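Local coordinates for ThiJ/PfpI domain protein (Brachyspira murdochii, PDB 4HCJ), which is of undetermined activity but belongs to the DJ-1/PfpI family of alpha-beta-alpha sandwich proteins and binds magnesium in the crystal, at residues 108-121 with 126-138. Sequence-based numbering, arbitrary orientation.
Sequences GSGVVIMANAKILE and TCLSADESHVRHG
Ser109 and Asp131 make the one direct hydrogen bond between the two segments: Ser109 OG donates to the syn lone pair of Asp131 OD2 at 2.9 Å. The same carboxylate oxygen accepts a bond from a water that also donates to Gly108 O and accepts from Leu128 N. Apolar packing fills the middle, where helices 110-116 and 132-137 run nearly parallel, their axes 8.5 Å apart and inclined by 26°. Val112, with CG1 anti to its backbone N (chi1 178°), splits its branches: CG1 lies 3.8 Å from His134 CB, whereas CG2 meets Asp131 CB at 3.7 Å. Val111 CG1 reaches Val135 CG2 and Cys127 CB, and Ala115 CB rests 4.0 Å from Val135 CA. Trp85 adds to this packing, touching Val112, Asp131 and the His134 ring. At the C-terminal ends of the helices a water donates to Ala115 O and Gly138 O and accepts from Leu120 N. Nearby His137 is a magnesium ligand seen in a crystal of this protein, with no ion bound to it in this chain. Gly108, with positive phi (56°), bends strand 103-107 into helix 110-116, probably equivalent to the nucleophile elbow of DJ-1/PfpI relatives; beside it, Ser109 OG and the water together fix the rotation of the Asp131 carboxylate.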
loop_
_atom_site.group_PDB
_atom_site.type_symbol
_atom_site.label_atom_id
_atom_site.label_comp_id
_atom_site.label_asym_id
_atom_site.label_seq_id
_atom_site.Cartn_x
_atom_site.Cartn_y
_atom_site.Cartn_z
ATOM N N GLY A 108 4.986 -3.319 4.953
ATOM C CA GLY A 108 5.993 -2.684 5.778
ATOM C C GLY A 108 5.449 -1.406 6.390
ATOM O O GLY A 108 4.319 -1.356 6.873
ATOM N N SER A 109 6.261 -0.354 6.365
ATOM C CA SER A 109 5.862 0.909 6.980
ATOM C C SER A 109 4.606 1.540 6.363
ATOM O O SER A 109 3.988 2.397 6.984
ATOM C CB SER A 109 7.020 1.891 6.985
ATOM O OG SER A 109 8.037 1.408 7.841
ATOM N N GLY A 110 4.217 1.116 5.158
ATOM C CA GLY A 110 2.963 1.596 4.605
ATOM C C GLY A 110 1.744 1.270 5.461
ATOM O O GLY A 110 0.748 2.004 5.449
ATOM N N VAL A 111 1.811 0.172 6.223
ATOM C CA VAL A 111 0.688 -0.232 7.065
ATOM C C VAL A 111 0.367 0.849 8.105
ATOM O O VAL A 111 -0.786 0.987 8.509
ATOM C CB VAL A 111 0.963 -1.602 7.734
ATOM C CG1 VAL A 111 -0.177 -2.023 8.658
ATOM C CG2 VAL A 111 1.183 -2.671 6.662
ATOM N N VAL A 112 1.380 1.601 8.561
ATOM C CA VAL A 112 1.147 2.634 9.560
ATOM C C VAL A 112 0.191 3.726 9.066
ATOM O O VAL A 112 -0.586 4.266 9.846
ATOM C CB VAL A 112 2.458 3.203 10.106
ATOM C CG1 VAL A 112 2.201 4.327 11.109
ATOM C CG2 VAL A 112 3.282 2.091 10.736
ATOM N N ILE A 113 0.233 4.054 7.770
ATOM C CA ILE A 113 -0.711 5.029 7.233
ATOM C C ILE A 113 -2.140 4.535 7.452
ATOM O O ILE A 113 -3.030 5.287 7.859
ATOM C CB ILE A 113 -0.457 5.299 5.747
ATOM C CG1 ILE A 113 0.912 5.981 5.563
ATOM C CG2 ILE A 113 -1.572 6.150 5.133
ATOM C CD1 ILE A 113 1.388 6.034 4.109
HETATM N N MSE A 114 -2.368 3.266 7.122
HETATM C CA MSE A 114 -3.682 2.655 7.300
HETATM C C MSE A 114 -4.113 2.628 8.778
HETATM O O MSE A 114 -5.272 2.943 9.107
HETATM C CB MSE A 114 -3.669 1.257 6.687
HETATM C CG MSE A 114 -3.478 1.300 5.162
HETATM SE SE MSE A 114 -2.841 -0.364 4.379
HETATM C CE MSE A 114 -4.294 -1.570 4.851
ATOM N N ALA A 115 -3.175 2.288 9.659
ATOM C CA ALA A 115 -3.473 2.275 11.080
ATOM C C ALA A 115 -3.872 3.671 11.553
ATOM O O ALA A 115 -4.862 3.844 12.272
ATOM C CB ALA A 115 -2.267 1.775 11.856
ATOM N N ASN A 116 -3.089 4.668 11.149
ATOM C CA ASN A 116 -3.339 6.045 11.560
ATOM C C ASN A 116 -4.627 6.617 10.966
ATOM O O ASN A 116 -5.221 7.519 11.550
ATOM C CB ASN A 116 -2.153 6.929 11.217
ATOM C CG ASN A 116 -0.944 6.679 12.100
ATOM O OD1 ASN A 116 -1.014 5.939 13.078
ATOM N ND2 ASN A 116 0.166 7.316 11.766
ATOM N N ALA A 117 -5.063 6.086 9.828
ATOM C CA ALA A 117 -6.336 6.461 9.216
ATOM C C ALA A 117 -7.537 5.836 9.934
ATOM O O ALA A 117 -8.687 6.112 9.567
ATOM C CB ALA A 117 -6.355 6.034 7.758
ATOM N N LYS A 118 -7.280 4.993 10.933
ATOM C CA LYS A 118 -8.324 4.326 11.724
ATOM C C LYS A 118 -9.136 3.338 10.908
ATOM O O LYS A 118 -10.309 3.106 11.196
ATOM C CB LYS A 118 -9.246 5.336 12.408
ATOM C CG LYS A 118 -8.502 6.259 13.312
ATOM C CD LYS A 118 -7.832 5.443 14.370
ATOM C CE LYS A 118 -6.397 5.809 14.481
ATOM N NZ LYS A 118 -6.215 6.634 15.722
ATOM N N ILE A 119 -8.521 2.745 9.897
ATOM C CA ILE A 119 -9.200 1.698 9.142
ATOM C C ILE A 119 -8.795 0.294 9.561
ATOM O O ILE A 119 -9.304 -0.679 9.014
ATOM C CB ILE A 119 -9.053 1.870 7.605
ATOM C CG1 ILE A 119 -7.606 1.652 7.120
ATOM C CG2 ILE A 119 -9.631 3.221 7.142
ATOM C CD1 ILE A 119 -7.550 1.229 5.654
ATOM N N LEU A 120 -7.913 0.181 10.546
ATOM C CA LEU A 120 -7.459 -1.127 11.009
ATOM C C LEU A 120 -7.969 -1.461 12.410
ATOM O O LEU A 120 -7.530 -2.450 13.010
ATOM C CB LEU A 120 -5.936 -1.254 10.971
ATOM C CG LEU A 120 -5.288 -0.966 9.613
ATOM C CD1 LEU A 120 -3.774 -1.177 9.696
ATOM C CD2 LEU A 120 -5.883 -1.826 8.518
ATOM N N GLU A 121 -8.892 -0.664 12.950
ATOM C CA GLU A 121 -9.401 -0.954 14.283
ATOM C C GLU A 121 -10.122 -2.300 14.302
ATOM O O GLU A 121 -11.050 -2.530 13.520
ATOM C CB GLU A 121 -10.325 0.156 14.768
ATOM C CG GLU A 121 -9.664 1.505 14.857
ATOM C CD GLU A 121 -10.395 2.439 15.799
ATOM O OE1 GLU A 121 -11.549 2.818 15.512
ATOM O OE2 GLU A 121 -9.814 2.801 16.843
ATOM N N THR A 126 -0.654 -7.667 9.647
ATOM C CA THR A 126 0.727 -7.750 10.040
ATOM C C THR A 126 1.414 -6.443 9.641
ATOM O O THR A 126 0.787 -5.571 9.030
ATOM C CB THR A 126 1.406 -9.009 9.470
ATOM O OG1 THR A 126 2.710 -9.110 10.043
ATOM C CG2 THR A 126 1.473 -8.961 7.943
ATOM N N CYS A 127 2.674 -6.283 10.023
ATOM C CA CYS A 127 3.359 -5.009 9.832
ATOM C C CYS A 127 4.825 -5.209 10.095
ATOM O O CYS A 127 5.257 -6.284 10.502
ATOM C CB CYS A 127 2.799 -3.929 10.778
ATOM S SG CYS A 127 3.048 -4.280 12.535
ATOM N N LEU A 128 5.603 -4.176 9.815
ATOM C CA LEU A 128 7.012 -4.196 10.098
ATOM C C LEU A 128 7.170 -4.313 11.613
ATOM O O LEU A 128 6.524 -3.599 12.385
ATOM C CB LEU A 128 7.653 -2.917 9.557
ATOM C CG LEU A 128 9.165 -2.887 9.442
ATOM C CD1 LEU A 128 9.654 -3.867 8.359
ATOM C CD2 LEU A 128 9.595 -1.467 9.145
ATOM N N SER A 129 8.035 -5.218 12.048
ATOM C CA SER A 129 8.238 -5.430 13.465
ATOM C C SER A 129 8.510 -4.129 14.252
ATOM O O SER A 129 7.924 -3.887 15.308
ATOM C CB SER A 129 9.389 -6.403 13.660
ATOM O OG SER A 129 9.540 -6.679 15.026
ATOM N N ALA A 130 9.354 -3.273 13.702
ATOM C CA ALA A 130 9.686 -2.001 14.340
ATOM C C ALA A 130 8.490 -1.065 14.527
ATOM O O ALA A 130 8.538 -0.160 15.364
ATOM C CB ALA A 130 10.774 -1.283 13.547
ATOM N N ASP A 131 7.432 -1.277 13.752
ATOM C CA ASP A 131 6.297 -0.369 13.736
ATOM C C ASP A 131 5.111 -0.870 14.563
ATOM O O ASP A 131 4.030 -0.267 14.513
ATOM C CB ASP A 131 5.802 -0.155 12.292
ATOM C CG ASP A 131 6.820 0.522 11.376
ATOM O OD1 ASP A 131 7.757 1.180 11.884
ATOM O OD2 ASP A 131 6.641 0.410 10.129
ATOM N N GLU A 132 5.280 -1.938 15.318
ATOM C CA GLU A 132 4.129 -2.520 15.988
ATOM C C GLU A 132 3.486 -1.575 17.041
ATOM O O GLU A 132 2.288 -1.683 17.294
ATOM C CB GLU A 132 4.501 -3.915 16.529
ATOM C CG GLU A 132 4.832 -4.946 15.391
ATOM C CD GLU A 132 5.141 -6.362 15.866
ATOM O OE1 GLU A 132 4.953 -6.654 17.044
ATOM O OE2 GLU A 132 5.588 -7.194 15.050
ATOM N N SER A 133 4.248 -0.639 17.619
ATOM C CA SER A 133 3.655 0.359 18.503
ATOM C C SER A 133 2.531 1.126 17.800
ATOM O O SER A 133 1.416 1.254 18.325
ATOM C CB SER A 133 4.737 1.322 18.982
ATOM O OG SER A 133 5.326 1.993 17.894
ATOM N N HIS A 134 2.829 1.634 16.609
ATOM C CA HIS A 134 1.866 2.463 15.892
ATOM C C HIS A 134 0.653 1.671 15.468
ATOM O O HIS A 134 -0.486 2.157 15.490
ATOM C CB HIS A 134 2.498 3.072 14.647
ATOM C CG HIS A 134 3.793 3.753 14.916
ATOM N ND1 HIS A 134 3.862 5.016 15.453
ATOM C CD2 HIS A 134 5.068 3.352 14.710
ATOM C CE1 HIS A 134 5.130 5.356 15.590
ATOM N NE2 HIS A 134 5.879 4.361 15.157
ATOM N N VAL A 135 0.899 0.435 15.045
ATOM C CA VAL A 135 -0.173 -0.397 14.537
ATOM C C VAL A 135 -1.097 -0.845 15.677
ATOM O O VAL A 135 -2.328 -0.797 15.542
ATOM C CB VAL A 135 0.417 -1.537 13.694
ATOM C CG1 VAL A 135 -0.668 -2.501 13.231
ATOM C CG2 VAL A 135 1.133 -0.927 12.465
ATOM N N ARG A 136 -0.520 -1.228 16.818
ATOM C CA ARG A 136 -1.340 -1.554 17.972
ATOM C C ARG A 136 -2.095 -0.327 18.480
ATOM O O ARG A 136 -3.239 -0.455 18.952
ATOM C CB ARG A 136 -0.509 -2.138 19.109
ATOM C CG ARG A 136 0.021 -3.524 18.823
ATOM C CD ARG A 136 0.512 -4.214 20.111
ATOM N NE ARG A 136 1.227 -5.466 19.838
ATOM C CZ ARG A 136 0.652 -6.637 19.605
ATOM N NH1 ARG A 136 -0.675 -6.752 19.599
ATOM N NH2 ARG A 136 1.416 -7.701 19.378
ATOM N N HIS A 137 -1.489 0.857 18.385
ATOM C CA HIS A 137 -2.161 2.069 18.815
ATOM C C HIS A 137 -3.448 2.309 18.017
ATOM O O HIS A 137 -4.427 2.848 18.551
ATOM C CB HIS A 137 -1.219 3.266 18.689
ATOM C CG HIS A 137 -1.834 4.564 19.102
ATOM N ND1 HIS A 137 -2.028 4.923 20.417
ATOM C CD2 HIS A 137 -2.329 5.575 18.353
ATOM C CE1 HIS A 137 -2.596 6.120 20.453
ATOM N NE2 HIS A 137 -2.793 6.534 19.214
ATOM N N GLY A 138 -3.443 1.889 16.753
ATOM C CA GLY A 138 -4.620 1.931 15.906
ATOM C C GLY A 138 -5.611 0.790 16.103
ATOM O O GLY A 138 -6.497 0.601 15.265
HETATM O O HOH W 1 4.602 -1.425 9.576
HETATM O O HOH W 2 9.717 2.156 10.585
HETATM O O HOH W 3 -6.621 1.703 12.647
HETATM O O HOH W 4 -2.361 3.965 14.486
HETATM O O HOH W 5 -6.166 5.054 18.802
HETATM O O HOH W 6 -7.185 3.795 16.918
#